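Creatinine amidohydrolase (Nostoc punctiforme PCC 73102, PDB 3NO4) probably hydrolyses non-peptide carbon-nitrogen bonds in linear amides, as a metal-dependent enzyme of the creatininase superfamily. Local coordinates at residues T113-K117 / A118-K122; Y144-L147 / E148-I152. All coordinates share one frame; numbering follows the deposited sequence. Where two conformers were deposited one is given.

In the fold
Contact 1 ends helix 101-118 and contact 2 ends helix 132-150, each with a Schellman motif; strand 122-127 joins the first helix end to the start of the second helix. The two contacts touch, with centres about 12 Å apart. T113 of contact 1 packs on H146, L147 and L150, its OG1 lying 3.5 Å from CD2 of H146, while CG of K117 comes within 4.0 Å of CD1 of I152. Contact centres lie about 21 and 27 Å from the chain centre, and neither contact includes the nickel ligands H50, D59 and E191. Instead they meet subunit interfaces: K117 forms a salt bridge with E148 of a neighbouring subunit, and E148 with K117 of another.

Contact 1 (T113-K117 / A118-K122); sequences TCLAK and AGFSK
L115 and F120 meet twice, through their backbones and through their side chains, where helix 101-118 ends in a Schellman motif. Among the backbone bonds, F120 N donates to L115 O at 3.1 Å, and G119 N donates to A116 O at 3.0 Å. The second donor stands well above the carbonyl plane, 66° out of it, as the chain curls over the last turn. A118 N makes two weak bonds, to C114 O and L115 O. G119 permits the reversal: at its phi of 114° a beta carbon would be pressed against the carbonyl oxygen of A118. A C-H...O contact adds to the closure, with CA of A116 pointing almost straight at O of F120 across 3.4 Å; that oxygen also receives a weak hydrogen bond from N154.

Apolar packing centres on the phenyl ring. With CG of F120 beside its own backbone N (chi1 -74°), the ring follows the N-H back to the L115 carbonyl, and L115 O lies in the ring plane at its edge, 3.6 Å from CD2 of F120. The CD2 methyl of L115 comes at the same side from above the ring plane, 3.6 Å from CD2 and 3.7 Å from CE2 of F120.

L115 also packs on I97 of a neighbouring subunit, and A118 on P94 of that subunit. Within the chain, F120 fits against V30, Y33 and L34 of helix 27-36 and I40 of strand 39-44, while L115 rests on F42 of that strand. Replacing F120 by an alanine would probably leave the L115 methyl without its aromatic neighbour and open a gap against helix 27-36. Beyond the turn, backbone hydrogen bonds between K122 and both K38 and I40 lead the chain into strand 122-127 of the parallel sheet, beside strand 39-44.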
loop_
_atom_site.group_PDB
_atom_site.type_symbol
_atom_site.label_atom_id
_atom_site.label_comp_id
_atom_site.label_asym_id
_atom_site.label_seq_id
_atom_site.Cartn_x
_atom_site.Cartn_y
_atom_site.Cartn_z
ATOM N N THR A 113 12.300 -8.481 -9.431
ATOM C CA THR A 113 11.997 -7.728 -10.668
ATOM C C THR A 113 13.250 -7.146 -11.323
ATOM O O THR A 113 13.411 -7.276 -12.546
ATOM C CB THR A 113 10.899 -6.660 -10.471
ATOM O OG1 THR A 113 9.767 -7.296 -9.871
ATOM C CG2 THR A 113 10.471 -6.051 -11.838
ATOM N N CYS A 114 14.125 -6.516 -10.516
ATOM C CA CYS A 114 15.357 -5.918 -11.032
ATOM C C CYS A 114 16.205 -6.997 -11.713
ATOM O O CYS A 114 16.610 -6.829 -12.857
ATOM C CB CYS A 114 16.169 -5.260 -9.912
ATOM S SG CYS A 114 15.453 -3.787 -9.199
ATOM N N LEU A 115 16.430 -8.102 -11.013
ATOM C CA LEU A 115 17.295 -9.188 -11.497
ATOM C C LEU A 115 16.691 -9.993 -12.633
ATOM O O LEU A 115 17.424 -10.385 -13.565
ATOM C CB LEU A 115 17.767 -10.106 -10.348
ATOM C CG LEU A 115 18.700 -9.399 -9.364
ATOM C CD1 LEU A 115 18.682 -10.035 -7.976
ATOM C CD2 LEU A 115 20.127 -9.273 -9.949
ATOM N N ALA A 116 15.368 -10.221 -12.584
ATOM C CA ALA A 116 14.670 -10.846 -13.723
ATOM C C ALA A 116 14.826 -10.038 -15.011
ATOM O O ALA A 116 15.062 -10.642 -16.058
ATOM C CB ALA A 116 13.188 -11.200 -13.436
ATOM N N LYS A 117 14.787 -8.702 -14.933
ATOM C CA LYS A 117 14.990 -7.846 -16.118
ATOM C C LYS A 117 16.378 -8.044 -16.713
ATOM O O LYS A 117 16.557 -7.937 -17.893
ATOM C CB LYS A 117 14.819 -6.342 -15.822
ATOM C CG LYS A 117 13.424 -5.852 -15.685
ATOM C CD LYS A 117 13.321 -4.327 -16.023
ATOM C CE LYS A 117 12.892 -4.061 -17.457
ATOM N NZ LYS A 117 11.862 -2.937 -17.503
ATOM N N ALA A 118 17.363 -8.296 -15.869
ATOM C CA ALA A 118 18.740 -8.568 -16.308
ATOM C C ALA A 118 18.911 -9.970 -16.894
ATOM O O ALA A 118 19.903 -10.228 -17.536
ATOM C CB ALA A 118 19.718 -8.384 -15.106
ATOM N N GLY A 119 17.961 -10.879 -16.670
ATOM C CA GLY A 119 18.031 -12.236 -17.207
ATOM C C GLY A 119 18.169 -13.355 -16.178
ATOM O O GLY A 119 18.215 -14.526 -16.575
ATOM N N PHE A 120 18.232 -13.025 -14.877
ATOM C CA PHE A 120 18.234 -14.056 -13.830
ATOM C C PHE A 120 16.825 -14.702 -13.805
ATOM O O PHE A 120 15.804 -14.022 -13.956
ATOM C CB PHE A 120 18.590 -13.494 -12.441
ATOM C CG PHE A 120 20.020 -13.152 -12.267
ATOM C CD1 PHE A 120 20.960 -14.150 -11.887
ATOM C CD2 PHE A 120 20.472 -11.841 -12.470
ATOM C CE1 PHE A 120 22.293 -13.836 -11.734
ATOM C CE2 PHE A 120 21.825 -11.516 -12.305
ATOM C CZ PHE A 120 22.736 -12.493 -11.920
ATOM N N SER A 121 16.781 -16.022 -13.695
ATOM C CA SER A 121 15.508 -16.724 -13.633
ATOM C C SER A 121 15.396 -17.868 -12.592
ATOM O O SER A 121 14.304 -18.391 -12.384
ATOM C CB SER A 121 15.162 -17.221 -15.042
ATOM O OG SER A 121 16.009 -18.271 -15.414
ATOM N N LYS A 122 16.497 -18.226 -11.944
ATOM C CA LYS A 122 16.485 -19.214 -10.884
ATOM C C LYS A 122 16.966 -18.539 -9.611
ATOM O O LYS A 122 18.166 -18.299 -9.462
ATOM C CB LYS A 122 17.373 -20.386 -11.289
ATOM C CG LYS A 122 16.857 -21.170 -12.520
ATOM C CD LYS A 122 15.851 -22.256 -12.127
ATOM C CE LYS A 122 15.603 -23.256 -13.270
ATOM N NZ LYS A 122 14.708 -24.379 -12.839
#

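Contact 2 (Y144-L147 / E148-I152). With EDO (1,2-ethanediol), chain N.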
loop_
_atom_site.group_PDB
_atom_site.type_symbol
_atom_site.label_atom_id
_atom_site.label_comp_id
_atom_site.label_asym_id
_atom_site.label_seq_id
_atom_site.Cartn_x
_atom_site.Cartn_y
_atom_site.Cartn_z
ATOM N N TYR A 144 5.501 -13.490 -9.100
ATOM C CA TYR A 144 5.171 -14.083 -10.398
ATOM C C TYR A 144 4.068 -13.293 -11.131
ATOM O O TYR A 144 4.209 -12.985 -12.306
ATOM C CB TYR A 144 4.757 -15.577 -10.293
ATOM C CG TYR A 144 5.743 -16.494 -9.588
ATOM C CD1 TYR A 144 7.131 -16.373 -9.792
ATOM C CD2 TYR A 144 5.282 -17.511 -8.733
ATOM C CE1 TYR A 144 8.046 -17.210 -9.123
ATOM C CE2 TYR A 144 6.181 -18.373 -8.062
ATOM C CZ TYR A 144 7.562 -18.225 -8.278
ATOM O OH TYR A 144 8.457 -19.028 -7.628
ATOM N N ALA A 145 3.023 -12.930 -10.413
ATOM C CA ALA A 145 1.916 -12.159 -10.976
ATOM C C ALA A 145 2.395 -10.760 -11.414
ATOM O O ALA A 145 2.013 -10.276 -12.490
ATOM C CB ALA A 145 0.736 -12.071 -9.940
ATOM N N HIS A 146 3.286 -10.162 -10.626
ATOM C CA HIS A 146 3.877 -8.839 -10.993
ATOM C C HIS A 146 4.697 -8.904 -12.275
ATOM O O HIS A 146 4.520 -8.047 -13.130
ATOM C CB HIS A 146 4.698 -8.275 -9.835
ATOM C CG HIS A 146 5.191 -6.879 -10.067
ATOM N ND1 HIS A 146 4.334 -5.807 -10.221
ATOM C CD2 HIS A 146 6.448 -6.375 -10.153
ATOM C CE1 HIS A 146 5.048 -4.707 -10.409
ATOM N NE2 HIS A 146 6.333 -5.026 -10.392
ATOM N N LEU A 147 5.558 -9.938 -12.407
ATOM C CA LEU A 147 6.388 -10.143 -13.616
ATOM C C LEU A 147 5.545 -10.318 -14.883
ATOM O O LEU A 147 5.866 -9.706 -15.930
ATOM C CB LEU A 147 7.372 -11.302 -13.459
ATOM C CG LEU A 147 8.442 -11.171 -12.365
ATOM C CD1 LEU A 147 9.368 -12.422 -12.303
ATOM C CD2 LEU A 147 9.262 -9.901 -12.561
ATOM N N GLU A 148 4.453 -11.073 -14.747
ATOM C CA GLU A 148 3.416 -11.224 -15.797
ATOM C C GLU A 148 2.728 -9.901 -16.156
ATOM O O GLU A 148 2.609 -9.585 -17.324
ATOM C CB GLU A 148 2.400 -12.325 -15.368
ATOM C CG GLU A 148 1.135 -12.555 -16.273
ATOM C CD GLU A 148 -0.006 -13.376 -15.555
ATOM O OE1 GLU A 148 0.217 -14.003 -14.463
ATOM O OE2 GLU A 148 -1.156 -13.327 -16.077
ATOM N N ASP A 149 2.303 -9.131 -15.161
ATOM C CA ASP A 149 1.698 -7.819 -15.368
ATOM C C ASP A 149 2.643 -6.847 -16.098
ATOM O O ASP A 149 2.219 -6.132 -16.987
ATOM C CB ASP A 149 1.316 -7.162 -14.008
ATOM C CG ASP A 149 0.116 -7.811 -13.332
ATOM O OD1 ASP A 149 -0.582 -8.646 -13.963
ATOM O OD2 ASP A 149 -0.087 -7.481 -12.130
ATOM N N LEU A 150 3.922 -6.880 -15.725
ATOM C CA LEU A 150 4.969 -6.128 -16.387
ATOM C C LEU A 150 5.371 -6.673 -17.774
ATOM O O LEU A 150 6.033 -5.980 -18.526
ATOM C CB LEU A 150 6.181 -5.938 -15.451
ATOM C CG LEU A 150 6.141 -4.673 -14.548
ATOM C CD1 LEU A 150 4.785 -4.430 -13.876
ATOM C CD2 LEU A 150 7.220 -4.741 -13.524
ATOM N N GLN A 151 4.926 -7.880 -18.139
ATOM C CA GLN A 151 5.394 -8.586 -19.340
ATOM C C GLN A 151 6.929 -8.557 -19.419
ATOM O O GLN A 151 7.497 -8.259 -20.456
ATOM C CB GLN A 151 4.734 -7.997 -20.588
ATOM C CG GLN A 151 3.204 -8.033 -20.545
ATOM C CD GLN A 151 2.553 -7.381 -21.786
ATOM O OE1 GLN A 151 1.952 -6.311 -21.709
ATOM N NE2 GLN A 151 2.682 -8.039 -22.923
ATOM N N ILE A 152 7.588 -8.847 -18.296
ATOM C CA ILE A 152 9.056 -9.002 -18.267
ATOM C C ILE A 152 9.405 -10.180 -19.235
ATOM O O ILE A 152 8.666 -11.177 -19.276
ATOM C CB ILE A 152 9.558 -9.237 -16.815
ATOM C CG1 ILE A 152 9.200 -8.041 -15.912
ATOM C CG2 ILE A 152 11.069 -9.518 -16.746
ATOM C CD1 ILE A 152 9.604 -6.677 -16.469
HETATM C C1 EDO N . 2.347 -2.635 -18.898
HETATM O O1 EDO N . 1.427 -2.600 -19.969
HETATM C C2 EDO N . 3.036 -3.950 -18.981
HETATM O O2 EDO N . 4.116 -3.783 -19.878
HETATM O O HOH W 1 2.341 -15.371 -13.376
HETATM O O HOH W 2 1.605 -5.619 -10.506
#
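H146 and L150, one turn apart, pack side chain on side chain just before a Schellman motif ends helix 132-150, the helix of a beta-alpha-beta unit between strands 122-127 and 159-164. The leucine lies with CG over one face of the imidazole. Its CD2 methyl approaches NE2 of H146 to 3.3 Å, while CD1 reaches CE1 of the ring at 3.5 Å. With CG of H146 opposite the backbone N (chi1 -173°), the ring stands out from the helix and turns back toward L150, although the bond to its CB leads away from 148-152; R109 of helix 101-118 also packs on it.

L147 and I152 meet at an oblique angle, CD2 of L147 touching CG1 of I152 at 3.8 Å. Their backbones set this pairing: I152 N donates a nearly straight bond to L147 O at 3.0 Å, closing the motif, with Q151 at positive phi.

E148 extends from the helix; its OE1 accepts a hydrogen bond from a water at 2.8 Å that also reaches Y144 O weakly, and OE2 forms a salt bridge to K117 of a neighbouring subunit. At the helix terminus, L150 O accepts a bond from an ethanediol that also binds D149 and Q151 of that same subunit. A second water lies in the plane of the H146 ring at its edge, 2.8 Å from ND1, and donates to OD2 of D149 at 3.0 Å.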